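Local coordinates for protein magnesium transporter, putative (Shewanella oneidensis MR-1, PDB 3KXR) that probably carries magnesium or other cations across the membrane as a whole protein, of which this piece holds the pair of CBS domains, at residues H115-L118 against I119-L122; A128-A131 against N132-L135; R162-L165 against R166-T169. One frame throughout, in Å; residues are numbered along the deposited sequence.

All three contacts are local folds of a continuous chain, and in each a serine or threonine hydroxyl does work that the backbone also does. Contact 1 is a surface turn about 22 Å from the centre of the chain, in the loop between helix 106-109 and strand 129-130; it uses a water and leans on strands 90-94 and 100-105 of the first sheet. Contacts 2 and 3 are partly buried, with centres about 12 Å apart, and both belong to the other three-stranded sheet. Each leads a strand into a helix, 129-130 into 135-143 by a beta turn, 159-164 directly into 165-176. Contact 3 alone adds charged arginines beside its threonine cap.

Contact 1 of 3, residues H115-L118 against I119-L122; sequences HEPL and ISLL
A 3-10 turn, in which Ser120 and Leu121 fold back onto Pro117 and Leu118, forms part of the loop between helix 106-109 and strand 129-130. The turn rests on two backbone bonds, Ser120 N to Pro117 O (3.0 Å) and Leu121 N to Leu118 O (2.8 Å). Pro117 O has a second donor: Ser120 OG approaches in the carbonyl plane, 2.6 Å from Pro117 O. Ser120 can reach back this way because OG lies between its own backbone N and carbonyl carbon (chi1 67°). Two bonds thus grip one carbonyl oxygen; the hydroxyl itself is held by its donation to that oxygen and by the water. At the exposed side of the turn, Pro117 CB meets the CG2 branch of Ile119. Inward, Leu118 is buried against Ala76 of helix 73-82 and Ile93 of strand 90-94, which seats the turn on the fold. Glu116 reaches out with an extended chain and crosses Leu121 at about a right angle, OE1 lying 3.7 Å from Leu121 CD2. Its other oxygen, OE2, is bonded to Glu113 N. A water finishes the link, donating both to Glu116 OE1 (2.5 Å) and to Ser120 OG (2.6 Å).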
loop_
_atom_site.group_PDB
_atom_site.type_symbol
_atom_site.label_atom_id
_atom_site.label_comp_id
_atom_site.label_asym_id
_atom_site.label_seq_id
_atom_site.Cartn_x
_atom_site.Cartn_y
_atom_site.Cartn_z
ATOM N N HIS A 115 28.239 -1.505 -26.203
ATOM C CA HIS A 115 27.780 -0.209 -26.676
ATOM C C HIS A 115 26.633 -0.313 -27.709
ATOM O O HIS A 115 26.065 0.711 -28.080
ATOM C CB HIS A 115 28.951 0.572 -27.289
ATOM C CG HIS A 115 29.570 -0.107 -28.473
ATOM N ND1 HIS A 115 29.009 -0.067 -29.733
ATOM C CD2 HIS A 115 30.671 -0.894 -28.576
ATOM C CE1 HIS A 115 29.744 -0.784 -30.567
ATOM N NE2 HIS A 115 30.757 -1.295 -29.891
ATOM N N GLU A 116 26.321 -1.526 -28.177
ATOM C CA GLU A 116 25.366 -1.734 -29.275
ATOM C C GLU A 116 23.919 -1.589 -28.842
ATOM O O GLU A 116 23.514 -2.166 -27.839
ATOM C CB GLU A 116 25.516 -3.120 -29.892
ATOM C CG GLU A 116 26.883 -3.366 -30.528
ATOM C CD GLU A 116 26.975 -4.681 -31.329
ATOM O OE1 GLU A 116 26.142 -4.868 -32.239
ATOM O OE2 GLU A 116 27.914 -5.486 -31.065
ATOM N N PRO A 117 23.122 -0.829 -29.603
ATOM C CA PRO A 117 21.721 -0.715 -29.233
ATOM C C PRO A 117 20.955 -2.038 -29.400
ATOM O O PRO A 117 21.125 -2.770 -30.383
ATOM C CB PRO A 117 21.189 0.345 -30.176
ATOM C CG PRO A 117 22.426 1.042 -30.707
ATOM C CD PRO A 117 23.444 -0.017 -30.779
ATOM N N LEU A 118 20.133 -2.336 -28.411
ATOM C CA LEU A 118 19.362 -3.543 -28.439
ATOM C C LEU A 118 18.411 -3.533 -29.618
ATOM O O LEU A 118 18.139 -4.585 -30.215
ATOM C CB LEU A 118 18.578 -3.667 -27.138
ATOM C CG LEU A 118 19.480 -3.858 -25.939
ATOM C CD1 LEU A 118 18.651 -3.814 -24.672
ATOM C CD2 LEU A 118 20.262 -5.180 -26.147
ATOM N N ILE A 119 17.918 -2.351 -29.986
ATOM C CA ILE A 119 16.976 -2.300 -31.081
ATOM C C ILE A 119 17.613 -2.845 -32.373
ATOM O O ILE A 119 16.908 -3.280 -33.282
ATOM C CB ILE A 119 16.338 -0.902 -31.244
ATOM C CG1 ILE A 119 15.181 -0.982 -32.249
ATOM C CG2 ILE A 119 17.352 0.112 -31.685
ATOM C CD1 ILE A 119 14.234 0.274 -32.325
ATOM N N SER A 120 18.939 -2.861 -32.462
ATOM C CA SER A 120 19.606 -3.413 -33.639
ATOM C C SER A 120 19.869 -4.923 -33.562
ATOM O O SER A 120 20.393 -5.494 -34.500
ATOM C CB SER A 120 20.952 -2.696 -33.895
ATOM O OG SER A 120 21.903 -2.970 -32.873
ATOM N N LEU A 121 19.503 -5.572 -32.467
ATOM C CA LEU A 121 19.815 -6.980 -32.296
ATOM C C LEU A 121 18.573 -7.816 -32.000
ATOM O O LEU A 121 18.663 -8.823 -31.316
ATOM C CB LEU A 121 20.789 -7.114 -31.141
ATOM C CG LEU A 121 22.088 -6.301 -31.261
ATOM C CD1 LEU A 121 22.734 -6.282 -29.896
ATOM C CD2 LEU A 121 23.027 -6.863 -32.342
ATOM N N LEU A 122 17.412 -7.418 -32.509
ATOM C CA LEU A 122 16.175 -8.121 -32.177
ATOM C C LEU A 122 16.225 -9.484 -32.832
ATOM O O LEU A 122 16.657 -9.607 -33.972
ATOM C CB LEU A 122 14.944 -7.355 -32.658
ATOM C CG LEU A 122 14.812 -5.945 -32.105
ATOM C CD1 LEU A 122 13.582 -5.284 -32.688
ATOM C CD2 LEU A 122 14.782 -5.972 -30.587
HETATM O O HOH W 1 24.337 -3.567 -33.437
#

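Contact 2 of 3, residues A128-A131 against N132-L135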
loop_
_atom_site.group_PDB
_atom_site.type_symbol
_atom_site.label_atom_id
_atom_site.label_comp_id
_atom_site.label_asym_id
_atom_site.label_seq_id
_atom_site.Cartn_x
_atom_site.Cartn_y
_atom_site.Cartn_z
ATOM N N ALA A 128 5.175 -13.018 -30.115
ATOM C CA ALA A 128 4.426 -12.599 -28.940
ATOM C C ALA A 128 3.028 -13.205 -29.000
ATOM O O ALA A 128 2.464 -13.311 -30.057
ATOM C CB ALA A 128 4.329 -11.085 -28.899
ATOM N N LEU A 129 2.453 -13.590 -27.875
ATOM C CA LEU A 129 1.055 -13.987 -27.857
ATOM C C LEU A 129 0.167 -12.763 -27.718
ATOM O O LEU A 129 0.481 -11.837 -26.968
ATOM C CB LEU A 129 0.799 -14.907 -26.678
ATOM C CG LEU A 129 1.636 -16.173 -26.739
ATOM C CD1 LEU A 129 1.591 -16.905 -25.435
ATOM C CD2 LEU A 129 1.194 -17.033 -27.943
ATOM N N THR A 130 -0.945 -12.757 -28.436
ATOM C CA THR A 130 -2.021 -11.829 -28.147
ATOM C C THR A 130 -2.720 -12.311 -26.871
ATOM O O THR A 130 -2.823 -13.519 -26.634
ATOM C CB THR A 130 -3.018 -11.754 -29.320
ATOM O OG1 THR A 130 -3.534 -13.069 -29.588
ATOM C CG2 THR A 130 -2.304 -11.208 -30.557
ATOM N N ALA A 131 -3.204 -11.357 -26.071
ATOM C CA ALA A 131 -3.800 -11.626 -24.753
ATOM C C ALA A 131 -5.069 -12.468 -24.875
ATOM O O ALA A 131 -5.470 -13.160 -23.943
ATOM C CB ALA A 131 -4.107 -10.325 -24.047
ATOM N N ASN A 132 -5.682 -12.406 -26.047
ATOM C CA ASN A 132 -6.897 -13.174 -26.323
ATOM C C ASN A 132 -6.617 -14.585 -26.826
ATOM O O ASN A 132 -7.542 -15.323 -27.038
ATOM C CB ASN A 132 -7.791 -12.428 -27.317
ATOM C CG ASN A 132 -7.180 -12.340 -28.685
ATOM O OD1 ASN A 132 -6.011 -12.625 -28.876
ATOM N ND2 ASN A 132 -7.965 -11.955 -29.644
ATOM N N THR A 133 -5.356 -14.976 -27.018
ATOM C CA THR A 133 -5.057 -16.371 -27.407
ATOM C C THR A 133 -5.637 -17.343 -26.368
ATOM O O THR A 133 -5.642 -17.033 -25.158
ATOM C CB THR A 133 -3.553 -16.580 -27.517
ATOM O OG1 THR A 133 -3.038 -15.639 -28.460
ATOM C CG2 THR A 133 -3.210 -17.996 -27.938
ATOM N N THR A 134 -6.150 -18.490 -26.833
ATOM C CA THR A 134 -6.741 -19.477 -25.920
ATOM C C THR A 134 -5.644 -20.097 -25.090
ATOM O O THR A 134 -4.476 -20.112 -25.500
ATOM C CB THR A 134 -7.501 -20.627 -26.627
ATOM O OG1 THR A 134 -6.586 -21.382 -27.416
ATOM C CG2 THR A 134 -8.634 -20.124 -27.508
ATOM N N LEU A 135 -6.020 -20.649 -23.946
ATOM C CA LEU A 135 -5.029 -21.160 -23.019
ATOM C C LEU A 135 -4.214 -22.278 -23.629
ATOM O O LEU A 135 -2.994 -22.318 -23.497
ATOM C CB LEU A 135 -5.676 -21.643 -21.733
ATOM C CG LEU A 135 -6.584 -20.666 -20.985
ATOM C CD1 LEU A 135 -6.949 -21.280 -19.651
ATOM C CD2 LEU A 135 -5.915 -19.276 -20.836
#
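Asn132, the first residue of 132-135, turns its amide oxygen back to Thr130, two residues earlier. Its CG lies between the backbone N and the carbonyl carbon (chi1 67°), which swings OD1 toward the strand end. There Thr130 OG1 donates to Asn132 OD1 over 2.6 Å, meeting the amide almost end-on, with a C=O...donor angle of 172°. The Asn132 side chain lies on the exposed side of the turn, near Glu55. Thr133 comes next and holds Thr130 O twice, through its N at 2.9 Å from that oxygen and through its OG1 at 2.8 Å from the same oxygen. Both donors arrive from the same face of the carbonyl plane, the hydroxyl tilted only 24° from that plane. The Thr133 hydroxyl also lies 2.9 Å from Thr130 OG1, while its side chain crosses that of Thr130 at about a right angle. Thr134 then turns away from 128-131 to serve the helix: its OG1 caps Asp137 N. The buried Ala131 packs on Tyr51 and Val152, and Leu129 reaches Ala138 and Ala141 of helix 135-143. A type I beta turn, Thr130 to Thr133, followed at once by a threonine N-cap, carries strand 129-130 into helix 135-143, the first half of a beta-alpha-beta crossover to the parallel strand 149-153 of the CBS fold.

Contact 3 of 3, residues R162-L165 against R166-T169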
loop_
_atom_site.group_PDB
_atom_site.type_symbol
_atom_site.label_atom_id
_atom_site.label_comp_id
_atom_site.label_asym_id
_atom_site.label_seq_id
_atom_site.Cartn_x
_atom_site.Cartn_y
_atom_site.Cartn_z
ATOM N N ARG A 162 4.325 -11.560 -19.504
ATOM C CA ARG A 162 4.802 -12.777 -20.153
ATOM C C ARG A 162 4.099 -14.003 -19.599
ATOM O O ARG A 162 3.507 -13.945 -18.529
ATOM C CB ARG A 162 6.295 -12.921 -19.923
ATOM C CG ARG A 162 6.627 -13.394 -18.541
ATOM C CD ARG A 162 8.094 -13.296 -18.243
ATOM N NE ARG A 162 8.348 -13.764 -16.892
ATOM C CZ ARG A 162 9.221 -14.702 -16.516
ATOM N NH1 ARG A 162 10.009 -15.347 -17.375
ATOM N NH2 ARG A 162 9.304 -15.009 -15.240
ATOM N N VAL A 163 4.196 -15.105 -20.335
ATOM C CA VAL A 163 3.790 -16.391 -19.832
ATOM C C VAL A 163 4.942 -17.346 -19.890
ATOM O O VAL A 163 5.637 -17.384 -20.874
ATOM C CB VAL A 163 2.698 -16.955 -20.678
ATOM C CG1 VAL A 163 2.355 -18.355 -20.170
ATOM C CG2 VAL A 163 1.495 -16.048 -20.568
ATOM N N THR A 164 5.147 -18.121 -18.847
ATOM C CA THR A 164 6.299 -18.996 -18.794
ATOM C C THR A 164 5.991 -20.444 -19.188
ATOM O O THR A 164 4.854 -20.870 -19.179
ATOM C CB THR A 164 6.869 -19.042 -17.408
ATOM O OG1 THR A 164 5.878 -19.585 -16.545
ATOM C CG2 THR A 164 7.286 -17.664 -16.907
ATOM N N LEU A 165 7.029 -21.198 -19.514
ATOM C CA LEU A 165 6.872 -22.615 -19.763
ATOM C C LEU A 165 6.263 -23.332 -18.552
ATOM O O LEU A 165 5.394 -24.160 -18.698
ATOM C CB LEU A 165 8.210 -23.253 -20.138
ATOM C CG LEU A 165 8.131 -24.751 -20.427
ATOM C CD1 LEU A 165 7.081 -25.120 -21.493
ATOM C CD2 LEU A 165 9.458 -25.194 -20.865
ATOM N N ARG A 166 6.716 -22.986 -17.362
ATOM C CA ARG A 166 6.137 -23.525 -16.124
ATOM C C ARG A 166 4.631 -23.298 -16.013
ATOM O O ARG A 166 3.899 -24.214 -15.664
ATOM C CB ARG A 166 6.815 -22.911 -14.899
ATOM C CG ARG A 166 6.633 -23.751 -13.646
ATOM C CD ARG A 166 7.318 -23.115 -12.447
ATOM N NE ARG A 166 8.731 -22.868 -12.687
ATOM C CZ ARG A 166 9.675 -23.805 -12.682
ATOM N NH1 ARG A 166 10.939 -23.471 -12.923
ATOM N NH2 ARG A 166 9.366 -25.072 -12.443
ATOM N N ALA A 167 4.181 -22.081 -16.309
ATOM C CA ALA A 167 2.750 -21.773 -16.283
ATOM C C ALA A 167 2.025 -22.610 -17.337
ATOM O O ALA A 167 0.948 -23.132 -17.089
ATOM C CB ALA A 167 2.505 -20.289 -16.501
ATOM N N ALA A 168 2.616 -22.763 -18.513
ATOM C CA ALA A 168 1.971 -23.562 -19.562
ATOM C C ALA A 168 1.732 -24.991 -19.089
ATOM O O ALA A 168 0.723 -25.612 -19.436
ATOM C CB ALA A 168 2.808 -23.574 -20.826
ATOM N N THR A 169 2.675 -25.521 -18.319
ATOM C CA THR A 169 2.538 -26.868 -17.819
ATOM C C THR A 169 1.312 -26.942 -16.929
ATOM O O THR A 169 0.480 -27.826 -17.081
ATOM C CB THR A 169 3.749 -27.300 -17.004
ATOM O OG1 THR A 169 4.947 -27.095 -17.771
ATOM C CG2 THR A 169 3.595 -28.781 -16.587
#
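Thr164 and Ala167 make the capping bond, a threonine N-cap at the start of helix 165-176: Ala167 N donates to Thr164 OG1 over 3.0 Å, with an N-H...O angle of 161°. The hydroxyl lies between the backbone N and carbonyl carbon of Thr164 (chi1 63°), a rotation that carries OG1 forward over the first helical turn. Ala167 CB lies 3.4 Å from Thr164 OG1. The carbonyl of the cap residue opens the regular helical bonding, Ala168 N reaching Thr164 O at 3.0 Å. One residue on, Leu165 O accepts two donors from Thr169, its N and its OG1, each 3.1 Å from that oxygen. For this second bond Thr169 sets OG1 beside its backbone N, anti to the carbonyl carbon (chi1 -53°), and the hydroxyl comes in tilted from the carbonyl plane.

Around these bonds, Val163 touches Ala167 CB with CG1, and its side chain also packs on Ile142 of helix 135-143, while Ala168 lies against Ala139 of that helix. The CG2 branch of Thr164 stands 3.5 Å above the plane of the Arg162 guanidinium, over its centre. That guanidinium is held from elsewhere, by a salt bridge from NH1 to Glu149 and a bond from NH2 to the backbone O of Asp86. Arg166 bends at chi3 and sends NE to the carboxylate of the same Asp86, so both arginines tie the strand-to-helix junction to Asp86, in the loop after helix 73-82.

The buried threonine therefore has its two branches divided by chemistry: the methyl covers a charged plane, and the hydroxyl accepts an N-H of the first turn. The positive end of the helix would probably draw electron density on that oxygen toward the N-H, strengthening the cap.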